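Long-range contacts in halogenase (Chondromyces crocatus, PDB 3E1T), which binds flavin-adenine dinucleotide and, as a halogenase, probably installs the chlorine of the natural product chondrochloren: residues A71-K76 and F104-E109; E130-I135 and V147-T152. All coordinates share one frame; numbering follows the deposited sequence.

Contact 1: A71-K76 and F104-E109; sequences AGFPIK and FAYQVE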
ATOM      1  N   ALA A  71     -16.198 -10.558 -11.961  1.00 53.26           N
ATOM      2  CA  ALA A  71     -14.812 -10.982 -12.106  1.00 51.99           C
ATOM      3  C   ALA A  71     -14.495 -12.313 -11.433  1.00 51.15           C
ATOM      4  O   ALA A  71     -13.569 -13.008 -11.845  1.00 51.09           O
ATOM      5  CB  ALA A  71     -13.884  -9.899 -11.601  1.00 52.08           C
ATOM      6  N   GLY A  72     -15.248 -12.659 -10.394  1.00 50.31           N
ATOM      7  CA  GLY A  72     -15.016 -13.904  -9.669  1.00 49.08           C
ATOM      8  C   GLY A  72     -13.861 -13.799  -8.684  1.00 48.29           C
ATOM      9  O   GLY A  72     -13.127 -14.771  -8.460  1.00 48.43           O
ATOM     10  N   PHE A  73     -13.691 -12.605  -8.114  1.00 46.86           N
ATOM     11  CA  PHE A  73     -12.712 -12.376  -7.056  1.00 45.05           C
ATOM     12  C   PHE A  73     -13.343 -12.857  -5.757  1.00 44.63           C
ATOM     13  O   PHE A  73     -14.478 -12.478  -5.461  1.00 44.80           O
ATOM     14  CB  PHE A  73     -12.405 -10.874  -6.894  1.00 44.22           C
ATOM     15  CG  PHE A  73     -11.759 -10.218  -8.094  1.00 42.30           C
ATOM     16  CD1 PHE A  73     -10.728 -10.839  -8.792  1.00 40.70           C
ATOM     17  CD2 PHE A  73     -12.147  -8.937  -8.476  1.00 40.52           C
ATOM     18  CE1 PHE A  73     -10.121 -10.209  -9.880  1.00 40.71           C
ATOM     19  CE2 PHE A  73     -11.550  -8.295  -9.562  1.00 40.29           C
ATOM     20  CZ  PHE A  73     -10.537  -8.927 -10.266  1.00 41.26           C
ATOM     21  N   PRO A  74     -12.616 -13.672  -4.967  1.00 44.02           N
ATOM     22  CA  PRO A  74     -13.094 -14.026  -3.630  1.00 43.67           C
ATOM     23  C   PRO A  74     -13.506 -12.811  -2.812  1.00 43.41           C
ATOM     24  O   PRO A  74     -12.851 -11.768  -2.881  1.00 43.15           O
ATOM     25  CB  PRO A  74     -11.877 -14.698  -2.994  1.00 43.66           C
ATOM     26  CG  PRO A  74     -11.170 -15.311  -4.136  1.00 43.76           C
ATOM     27  CD  PRO A  74     -11.334 -14.330  -5.275  1.00 43.88           C
ATOM     28  N   ILE A  75     -14.582 -12.957  -2.045  1.00 43.25           N
ATOM     29  CA  ILE A  75     -15.160 -11.861  -1.266  1.00 43.06           C
ATOM     30  C   ILE A  75     -14.550 -11.838   0.124  1.00 42.69           C
ATOM     31  O   ILE A  75     -14.661 -12.808   0.876  1.00 42.66           O
ATOM     32  CB  ILE A  75     -16.711 -11.978  -1.154  1.00 43.56           C
ATOM     33  CG1 ILE A  75     -17.368 -11.824  -2.531  1.00 44.40           C
ATOM     34  CG2 ILE A  75     -17.293 -10.959  -0.154  1.00 42.69           C
ATOM     35  CD1 ILE A  75     -17.423 -13.124  -3.333  1.00 46.68           C
ATOM     36  N   LYS A  76     -13.914 -10.717   0.458  1.00 41.81           N
ATOM     37  CA  LYS A  76     -13.203 -10.565   1.724  1.00 40.68           C
ATOM     38  C   LYS A  76     -14.053  -9.789   2.732  1.00 40.42           C
ATOM     39  O   LYS A  76     -14.312  -8.595   2.558  1.00 40.48           O
ATOM     40  CB  LYS A  76     -11.861  -9.870   1.470  1.00 40.48           C
ATOM     41  CG  LYS A  76     -11.051  -9.526   2.703  1.00 38.64           C
ATOM     42  CD  LYS A  76      -9.982  -8.498   2.334  1.00 36.24           C
ATOM     43  CE  LYS A  76      -9.088  -8.215   3.514  1.00 35.00           C
ATOM     44  NZ  LYS A  76      -8.003  -7.263   3.148  1.00 33.18           N
ATOM     45  N   PHE A 104     -17.638  -5.259   2.591  1.00 43.17           N
ATOM     46  CA  PHE A 104     -16.665  -6.239   2.113  1.00 41.50           C
ATOM     47  C   PHE A 104     -15.670  -5.679   1.087  1.00 40.56           C
ATOM     48  O   PHE A 104     -15.803  -4.557   0.620  1.00 39.73           O
ATOM     49  CB  PHE A 104     -17.404  -7.433   1.494  1.00 41.67           C
ATOM     50  CG  PHE A 104     -18.090  -7.110   0.190  1.00 41.37           C
ATOM     51  CD1 PHE A 104     -17.456  -7.354  -1.027  1.00 40.16           C
ATOM     52  CD2 PHE A 104     -19.371  -6.562   0.181  1.00 41.11           C
ATOM     53  CE1 PHE A 104     -18.082  -7.054  -2.236  1.00 40.70           C
ATOM     54  CE2 PHE A 104     -20.014  -6.264  -1.023  1.00 42.45           C
ATOM     55  CZ  PHE A 104     -19.365  -6.506  -2.238  1.00 41.88           C
ATOM     56  N   ALA A 105     -14.692  -6.500   0.721  1.00 39.75           N
ATOM     57  CA  ALA A 105     -13.775  -6.182  -0.362  1.00 39.19           C
ATOM     58  C   ALA A 105     -13.471  -7.450  -1.159  1.00 38.82           C
ATOM     59  O   ALA A 105     -14.185  -8.445  -1.043  1.00 38.57           O
ATOM     60  CB  ALA A 105     -12.494  -5.561   0.186  1.00 39.00           C
ATOM     61  N   TYR A 106     -12.423  -7.407  -1.974  1.00 38.69           N
ATOM     62  CA  TYR A 106     -12.041  -8.561  -2.771  1.00 38.81           C
ATOM     63  C   TYR A 106     -10.586  -8.941  -2.572  1.00 38.62           C
ATOM     64  O   TYR A 106      -9.777  -8.117  -2.131  1.00 38.71           O
ATOM     65  CB  TYR A 106     -12.303  -8.292  -4.251  1.00 39.38           C
ATOM     66  CG  TYR A 106     -13.757  -8.056  -4.634  1.00 40.69           C
ATOM     67  CD1 TYR A 106     -14.697  -9.097  -4.599  1.00 41.86           C
ATOM     68  CD2 TYR A 106     -14.182  -6.800  -5.071  1.00 41.43           C
ATOM     69  CE1 TYR A 106     -16.036  -8.881  -4.976  1.00 41.81           C
ATOM     70  CE2 TYR A 106     -15.507  -6.571  -5.450  1.00 42.24           C
ATOM     71  CZ  TYR A 106     -16.428  -7.615  -5.398  1.00 42.39           C
ATOM     72  OH  TYR A 106     -17.735  -7.382  -5.776  1.00 42.99           O
ATOM     73  N   GLN A 107     -10.271 -10.195  -2.891  1.00 38.04           N
ATOM     74  CA  GLN A 107      -8.906 -10.672  -3.017  1.00 38.35           C
ATOM     75  C   GLN A 107      -8.643 -10.795  -4.510  1.00 38.69           C
ATOM     76  O   GLN A 107      -9.268 -11.618  -5.189  1.00 38.77           O
ATOM     77  CB  GLN A 107      -8.729 -12.049  -2.365  1.00 38.46           C
ATOM     78  CG  GLN A 107      -9.295 -12.202  -0.964  1.00 38.05           C
ATOM     79  CD  GLN A 107      -8.424 -11.577   0.114  1.00 38.93           C
ATOM     80  OE1 GLN A 107      -7.669 -10.636  -0.147  1.00 37.78           O
ATOM     81  NE2 GLN A 107      -8.537 -12.090   1.344  1.00 37.22           N
ATOM     82  N   VAL A 108      -7.735  -9.973  -5.030  1.00 38.77           N
ATOM     83  CA  VAL A 108      -7.615  -9.839  -6.477  1.00 38.99           C
ATOM     84  C   VAL A 108      -6.294 -10.314  -7.037  1.00 39.62           C
ATOM     85  O   VAL A 108      -5.236 -10.107  -6.438  1.00 39.60           O
ATOM     86  CB  VAL A 108      -7.882  -8.387  -6.949  1.00 38.83           C
ATOM     87  CG1 VAL A 108      -9.189  -7.865  -6.371  1.00 39.09           C
ATOM     88  CG2 VAL A 108      -6.713  -7.442  -6.591  1.00 38.56           C
ATOM     89  N   GLU A 109      -6.369 -10.959  -8.196  1.00 40.44           N
ATOM     90  CA  GLU A 109      -5.203 -11.168  -9.025  1.00 41.29           C
ATOM     91  C   GLU A 109      -4.889  -9.801  -9.610  1.00 41.23           C
ATOM     92  O   GLU A 109      -5.699  -9.216 -10.329  1.00 41.33           O
ATOM     93  CB  GLU A 109      -5.495 -12.183 -10.123  1.00 41.56           C
ATOM     94  CG  GLU A 109      -5.358 -13.622  -9.658  1.00 44.08           C
ATOM     95  CD  GLU A 109      -5.990 -14.610 -10.613  1.00 46.68           C
ATOM     96  OE1 GLU A 109      -7.213 -14.855 -10.485  1.00 46.68           O
ATOM     97  OE2 GLU A 109      -5.253 -15.142 -11.477  1.00 46.91           O
TER
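Phe-73 lays one face of its ring against Val-108: the CG1 methyl stands 3.8 Å from the ring centroid and only 12° off the ring normal, a CH-pi contact over the middle of the face. The opposite face takes CB of Ala-71, nearer the rim, so the ring is held between a residue of its own segment and the partner segment. With CG beside its backbone N (chi1 -64°), the phenyl reaches along residues 107-109, and CB of Phe-73 sits 3.7 Å from CB of Tyr-106. The two aromatic rings themselves meet obliquely, with planes 58° apart.

Beyond Pro-74 the backbones pair as a short antiparallel ladder, in which strand 105-106 joins strand 75-82 in a large mixed sheet of the halogenase. Gln-107 N donates to Pro-74 O at 3.0 Å. Lys-76 and Ala-105 form the hydrogen-bonded pair, Lys-76 N reaching Ala-105 O at 2.7 Å and Ala-105 N reaching Lys-76 O at 2.8 Å. On the Ile-75 and Tyr-106 face, CG2 of Ile-75 touches CD1 of Phe-104 at 3.7 Å, while its CG1 branch runs alongside Tyr-106.

On the Lys-76 and Ala-105 face, Lys-76 is fully extended and crosses Gln-107 at about a right angle, its CG 3.8 Å from Gln-107 NE2. Their polar ends converge on Ser-49, whose OG is hydrogen-bonded to both Lys-76 NZ and Gln-107 OE1; Gln-107 NE2 is taken by Gly-208 O, fixing both ends of the amide; the nearest atoms of the Gln-107 side chain and FAD are about 6 Å apart.

Contact 2: E130-I135 and V147-T152; sequences ERHEVI and VRYRNT. With FAD (flavin-adenine dinucleotide), chain C.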
ATOM      1  N   GLU A 130       0.797   1.451 -23.580  1.00 45.76           N
ATOM      2  CA  GLU A 130       1.659   0.445 -22.971  1.00 46.53           C
ATOM      3  C   GLU A 130       2.978   0.367 -23.727  1.00 46.87           C
ATOM      4  O   GLU A 130       3.142   1.034 -24.751  1.00 47.40           O
ATOM      5  CB  GLU A 130       0.947  -0.910 -22.928  1.00 46.48           C
ATOM      6  CG  GLU A 130      -0.236  -0.936 -21.966  1.00 46.87           C
ATOM      7  CD  GLU A 130      -1.122  -2.165 -22.120  1.00 47.38           C
ATOM      8  OE1 GLU A 130      -0.635  -3.234 -22.542  1.00 49.05           O
ATOM      9  OE2 GLU A 130      -2.322  -2.060 -21.802  1.00 49.50           O
ATOM     10  N   ARG A 131       3.912  -0.437 -23.219  1.00 46.83           N
ATOM     11  CA  ARG A 131       5.276  -0.557 -23.768  1.00 47.03           C
ATOM     12  C   ARG A 131       6.042   0.773 -23.879  1.00 46.59           C
ATOM     13  O   ARG A 131       6.997   0.890 -24.662  1.00 46.51           O
ATOM     14  CB  ARG A 131       5.284  -1.301 -25.119  1.00 47.37           C
ATOM     15  CG  ARG A 131       4.927  -2.790 -25.057  1.00 49.65           C
ATOM     16  CD  ARG A 131       5.561  -3.507 -23.858  1.00 53.36           C
ATOM     17  NE  ARG A 131       7.024  -3.491 -23.880  1.00 55.50           N
ATOM     18  CZ  ARG A 131       7.787  -4.554 -24.119  1.00 56.49           C
ATOM     19  NH1 ARG A 131       7.234  -5.741 -24.357  1.00 57.28           N
ATOM     20  NH2 ARG A 131       9.110  -4.430 -24.116  1.00 56.20           N
ATOM     21  N   HIS A 132       5.622   1.759 -23.086  1.00 45.76           N
ATOM     22  CA  HIS A 132       6.217   3.089 -23.080  1.00 45.19           C
ATOM     23  C   HIS A 132       6.858   3.387 -21.720  1.00 44.68           C
ATOM     24  O   HIS A 132       6.150   3.550 -20.711  1.00 44.18           O
ATOM     25  CB  HIS A 132       5.155   4.146 -23.400  1.00 45.53           C
ATOM     26  CG  HIS A 132       4.725   4.184 -24.841  1.00 47.40           C
ATOM     27  ND1 HIS A 132       4.603   5.363 -25.548  1.00 48.76           N
ATOM     28  CD2 HIS A 132       4.370   3.196 -25.698  1.00 48.64           C
ATOM     29  CE1 HIS A 132       4.194   5.100 -26.776  1.00 49.01           C
ATOM     30  NE2 HIS A 132       4.045   3.791 -26.894  1.00 49.41           N
ATOM     31  N   GLU A 133       8.190   3.461 -21.695  1.00 43.79           N
ATOM     32  CA  GLU A 133       8.937   3.733 -20.462  1.00 43.09           C
ATOM     33  C   GLU A 133       9.399   5.186 -20.349  1.00 42.23           C
ATOM     34  O   GLU A 133      10.193   5.654 -21.163  1.00 41.52           O
ATOM     35  CB  GLU A 133      10.136   2.787 -20.337  1.00 43.16           C
ATOM     36  CG  GLU A 133      10.994   3.032 -19.102  1.00 43.70           C
ATOM     37  CD  GLU A 133      12.131   2.033 -18.934  1.00 44.58           C
ATOM     38  OE1 GLU A 133      12.537   1.383 -19.926  1.00 45.58           O
ATOM     39  OE2 GLU A 133      12.633   1.912 -17.797  1.00 46.14           O
ATOM     40  N   VAL A 134       8.908   5.886 -19.325  1.00 41.19           N
ATOM     41  CA  VAL A 134       9.368   7.246 -19.016  1.00 39.91           C
ATOM     42  C   VAL A 134      10.798   7.208 -18.475  1.00 39.60           C
ATOM     43  O   VAL A 134      11.142   6.373 -17.636  1.00 39.44           O
ATOM     44  CB  VAL A 134       8.417   7.979 -18.043  1.00 39.92           C
ATOM     45  CG1 VAL A 134       8.975   9.350 -17.640  1.00 39.24           C
ATOM     46  CG2 VAL A 134       7.056   8.153 -18.680  1.00 39.32           C
ATOM     47  N   ILE A 135      11.626   8.111 -18.996  1.00 39.03           N
ATOM     48  CA  ILE A 135      13.057   8.138 -18.736  1.00 38.33           C
ATOM     49  C   ILE A 135      13.399   9.311 -17.831  1.00 37.56           C
ATOM     50  O   ILE A 135      14.226   9.202 -16.918  1.00 36.97           O
ATOM     51  CB  ILE A 135      13.856   8.257 -20.076  1.00 38.83           C
ATOM     52  CG1 ILE A 135      13.452   7.147 -21.057  1.00 39.66           C
ATOM     53  CG2 ILE A 135      15.363   8.217 -19.836  1.00 39.91           C
ATOM     54  CD1 ILE A 135      13.774   5.734 -20.568  1.00 40.79           C
ATOM     55  N   VAL A 147       7.821  15.069 -20.248  1.00 37.58           N
ATOM     56  CA  VAL A 147       8.604  13.875 -19.995  1.00 38.72           C
ATOM     57  C   VAL A 147       9.386  13.459 -21.241  1.00 39.80           C
ATOM     58  O   VAL A 147       8.993  13.790 -22.362  1.00 39.73           O
ATOM     59  CB  VAL A 147       7.712  12.676 -19.524  1.00 38.73           C
ATOM     60  CG1 VAL A 147       7.031  12.985 -18.184  1.00 38.20           C
ATOM     61  CG2 VAL A 147       6.688  12.284 -20.598  1.00 37.49           C
ATOM     62  N   ARG A 148      10.499  12.757 -21.037  1.00 41.16           N
ATOM     63  CA  ARG A 148      11.138  11.994 -22.108  1.00 43.05           C
ATOM     64  C   ARG A 148      10.815  10.525 -21.899  1.00 43.72           C
ATOM     65  O   ARG A 148      10.941  10.020 -20.781  1.00 43.89           O
ATOM     66  CB  ARG A 148      12.664  12.189 -22.124  1.00 42.87           C
ATOM     67  CG  ARG A 148      13.429  10.989 -22.731  1.00 44.18           C
ATOM     68  CD  ARG A 148      14.893  11.255 -23.068  1.00 44.79           C
ATOM     69  NE  ARG A 148      15.573  12.109 -22.096  1.00 49.36           N
ATOM     70  CZ  ARG A 148      15.806  13.400 -22.288  1.00 50.06           C
ATOM     71  NH1 ARG A 148      15.412  13.978 -23.412  1.00 51.11           N
ATOM     72  NH2 ARG A 148      16.425  14.111 -21.360  1.00 51.37           N
ATOM     73  N   TYR A 149      10.407   9.844 -22.968  1.00 44.76           N
ATOM     74  CA  TYR A 149      10.109   8.412 -22.916  1.00 46.32           C
ATOM     75  C   TYR A 149      10.618   7.671 -24.149  1.00 47.32           C
ATOM     76  O   TYR A 149      10.972   8.295 -25.142  1.00 46.92           O
ATOM     77  CB  TYR A 149       8.596   8.173 -22.760  1.00 46.46           C
ATOM     78  CG  TYR A 149       7.741   8.641 -23.926  1.00 46.52           C
ATOM     79  CD1 TYR A 149       7.332   7.752 -24.918  1.00 46.98           C
ATOM     80  CD2 TYR A 149       7.327   9.971 -24.023  1.00 47.30           C
ATOM     81  CE1 TYR A 149       6.538   8.178 -25.990  1.00 47.10           C
ATOM     82  CE2 TYR A 149       6.535  10.410 -25.088  1.00 47.47           C
ATOM     83  CZ  TYR A 149       6.142   9.509 -26.064  1.00 47.43           C
ATOM     84  OH  TYR A 149       5.358   9.939 -27.113  1.00 47.71           O
ATOM     85  N   ARG A 150      10.645   6.341 -24.067  1.00 48.84           N
ATOM     86  CA  ARG A 150      10.844   5.484 -25.238  1.00 50.61           C
ATOM     87  C   ARG A 150       9.517   4.802 -25.538  1.00 51.16           C
ATOM     88  O   ARG A 150       8.884   4.262 -24.626  1.00 51.18           O
ATOM     89  CB  ARG A 150      11.904   4.409 -24.989  1.00 50.48           C
ATOM     90  CG  ARG A 150      13.118   4.846 -24.192  1.00 51.79           C
ATOM     91  CD  ARG A 150      14.044   3.657 -23.948  1.00 52.20           C
ATOM     92  NE  ARG A 150      14.839   3.330 -25.135  1.00 55.69           N
ATOM     93  CZ  ARG A 150      15.488   2.181 -25.319  1.00 57.21           C
ATOM     94  NH1 ARG A 150      15.439   1.221 -24.401  1.00 58.74           N
ATOM     95  NH2 ARG A 150      16.189   1.987 -26.428  1.00 58.12           N
ATOM     96  N   ASN A 151       9.095   4.824 -26.802  1.00 51.85           N
ATOM     97  CA  ASN A 151       7.861   4.146 -27.205  1.00 52.72           C
ATOM     98  C   ASN A 151       8.085   2.641 -27.397  1.00 53.50           C
ATOM     99  O   ASN A 151       9.110   2.112 -26.972  1.00 53.64           O
ATOM    100  CB  ASN A 151       7.224   4.815 -28.440  1.00 52.38           C
ATOM    101  CG  ASN A 151       8.017   4.591 -29.723  1.00 52.37           C
ATOM    102  OD1 ASN A 151       8.982   3.831 -29.757  1.00 51.45           O
ATOM    103  ND2 ASN A 151       7.592   5.253 -30.795  1.00 51.55           N
ATOM    104  N   THR A 152       7.129   1.962 -28.029  1.00 54.76           N
ATOM    105  CA  THR A 152       7.167   0.504 -28.196  1.00 56.03           C
ATOM    106  C   THR A 152       8.444  -0.015 -28.872  1.00 56.73           C
ATOM    107  O   THR A 152       9.014  -1.021 -28.443  1.00 57.11           O
ATOM    108  CB  THR A 152       5.917   0.008 -28.941  1.00 56.13           C
ATOM    109  OG1 THR A 152       4.750   0.517 -28.285  1.00 55.87           O
ATOM    110  CG2 THR A 152       5.863  -1.507 -28.949  1.00 56.80           C
TER
HETATM  111  PA  FAD C 600       2.351  -0.102  -8.898  1.00 27.39           P
HETATM  112  O1A FAD C 600       1.228  -1.072  -8.642  1.00 28.07           O
HETATM  113  O2A FAD C 600       3.712  -0.608  -8.565  1.00 26.90           O
HETATM  114  O5B FAD C 600       2.311   0.269 -10.470  1.00 26.81           O
HETATM  115  C5B FAD C 600       3.208   1.214 -11.030  1.00 28.95           C
HETATM  116  C4B FAD C 600       3.277   1.013 -12.547  1.00 31.44           C
HETATM  117  O4B FAD C 600       4.248   1.860 -13.126  1.00 31.30           O
HETATM  118  C3B FAD C 600       3.685  -0.415 -12.894  1.00 33.36           C
HETATM  119  O3B FAD C 600       2.702  -0.948 -13.753  1.00 36.68           O
HETATM  120  C2B FAD C 600       5.006  -0.285 -13.625  1.00 33.90           C
HETATM  121  O2B FAD C 600       5.050  -1.170 -14.708  1.00 31.82           O
HETATM  122  C1B FAD C 600       4.982   1.157 -14.097  1.00 33.58           C
HETATM  123  N9A FAD C 600       6.300   1.800 -14.244  1.00 35.59           N
HETATM  124  C8A FAD C 600       7.421   1.667 -13.464  1.00 35.61           C
HETATM  125  N7A FAD C 600       8.381   2.474 -13.974  1.00 36.82           N
HETATM  126  C5A FAD C 600       7.887   3.129 -15.053  1.00 36.30           C
HETATM  127  C6A FAD C 600       8.428   4.059 -15.954  1.00 35.67           C
HETATM  128  N6A FAD C 600       9.726   4.387 -15.927  1.00 35.08           N
HETATM  129  N1A FAD C 600       7.635   4.541 -16.968  1.00 34.72           N
HETATM  130  C2A FAD C 600       6.345   4.105 -17.132  1.00 35.06           C
HETATM  131  N3A FAD C 600       5.830   3.181 -16.247  1.00 35.80           N
HETATM  132  C4A FAD C 600       6.580   2.709 -15.227  1.00 35.76           C
HETATM  133  N1  FAD C 600      -1.317  -3.626  -1.025  1.00 26.79           N
HETATM  134  C2  FAD C 600      -2.622  -3.981  -0.821  1.00 27.58           C
HETATM  135  O2  FAD C 600      -3.491  -3.146  -1.057  1.00 27.48           O
HETATM  136  N3  FAD C 600      -2.919  -5.246  -0.346  1.00 27.48           N
HETATM  137  C4  FAD C 600      -1.907  -6.166  -0.088  1.00 28.11           C
HETATM  138  O4  FAD C 600      -2.170  -7.301   0.315  1.00 28.29           O
HETATM  139  C4X FAD C 600      -0.582  -5.797  -0.282  1.00 28.01           C
HETATM  140  N5  FAD C 600       0.451  -6.682  -0.037  1.00 27.79           N
HETATM  141  C5X FAD C 600       1.759  -6.292  -0.250  1.00 27.53           C
HETATM  142  C6  FAD C 600       2.814  -7.175   0.004  1.00 27.51           C
HETATM  143  C7  FAD C 600       4.139  -6.767  -0.213  1.00 27.65           C
HETATM  144  C7M FAD C 600       5.260  -7.643   0.272  1.00 25.87           C
HETATM  145  C8  FAD C 600       4.414  -5.475  -0.680  1.00 27.39           C
HETATM  146  C8M FAD C 600       5.822  -4.929  -0.731  1.00 27.78           C
HETATM  147  C9  FAD C 600       3.358  -4.608  -0.940  1.00 27.85           C
HETATM  148  C9A FAD C 600       2.033  -5.004  -0.726  1.00 27.85           C
HETATM  149  N10 FAD C 600       1.005  -4.121  -0.999  1.00 27.92           N
HETATM  150  C10 FAD C 600      -0.298  -4.510  -0.770  1.00 27.86           C
HETATM  151  C1' FAD C 600       1.289  -2.766  -1.622  1.00 28.31           C
HETATM  152  C2' FAD C 600       0.966  -2.681  -3.119  1.00 29.21           C
HETATM  153  O2' FAD C 600       1.843  -3.552  -3.802  1.00 28.68           O
HETATM  154  C3' FAD C 600       1.171  -1.252  -3.647  1.00 27.50           C
HETATM  155  O3' FAD C 600       0.818  -0.299  -2.667  1.00 28.41           O
HETATM  156  C4' FAD C 600       0.348  -0.897  -4.885  1.00 28.28           C
HETATM  157  O4' FAD C 600       0.705  -1.752  -5.948  1.00 27.62           O
HETATM  158  C5' FAD C 600       0.633   0.552  -5.282  1.00 26.01           C
HETATM  159  O5' FAD C 600       0.152   0.789  -6.576  1.00 27.86           O
HETATM  160  P   FAD C 600       0.820   1.900  -7.524  1.00 25.76           P
HETATM  161  O1P FAD C 600      -0.180   2.294  -8.590  1.00 26.39           O
HETATM  162  O2P FAD C 600       1.221   3.101  -6.727  1.00 22.01           O
HETATM  163  O3P FAD C 600       2.158   1.242  -8.069  1.00 23.76           O
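His-132 lies with one ring face over the backbone of Asn-151, whose CA is 3.7 Å from the imidazole centroid and 3° off the ring normal, a CH-pi contact close to the ring axis. Tyr-149 runs beside it, pointing the same way; the planes differ by 23°, but the centroids are 5.5 Å apart and the rings barely overlap, leaving the closest touch to His-132 ND1 and Tyr-149 CE1. The tyrosine ring reaches this place because its CG stands between the backbone N and the carbonyl carbon (chi1 64°). Leu-36 of strand 33-36 packs against His-132, Val-134 and Tyr-149, making this the buried, closely packed side.

The ladder itself is held by three backbone bonds. Ile-135 N to Arg-148 O, at 2.7 Å, is short and nearly straight, whereas Glu-133 N to Arg-150 O, at 3.1 Å, is longer and clearly bent. Between them Arg-150 N is bonded to Glu-133 O.

The other side is looser and reaches solvent. CD1 of Ile-135 rests on the aliphatic CG of exposed Arg-150, 3.8 Å away, and CB of Arg-131 brushes Thr-152 before its bent chain turns off. Glu-133 and Arg-150 carry opposite charges that do not meet; the glutamate instead forms a salt bridge with Arg-173, and Arg-148 forms one with Asp-136.

Along its edge away from strand 143-150, Val-134 grips the adenine by its backbone: its N donates to FAD N1A and its O accepts from N6A, each at 3.0 Å. This two-point reading of adenine by an edge strand of a beta hairpin is part of the FAD site of a Rossmann-type flavoprotein.

In the fold
From the N terminus, the chain begins with strand 6-8 of the four-strand sheet, then lays down strands 10-13 and 33-36 of the parallel sheet and helices 52-61 and 65-69 before contact 1. That contact closes a loop of 27 intervening residues, including strand 90-93, and fastens strand 105-106 to the nine-strand mixed sheet. Helix 110-123 and strand 127-129, outermost in the parallel sheet, then lead to contact 2, which closes the shorter 133-140/143-150 hairpin of the four-strand sheet. The contacts neither nest nor cross. Their centres lie 32 Å apart and their nearest atoms about 14 Å, yet both face the extended FAD, contact 2 bonded to the adenine, contact 1 near the flavin without touching it.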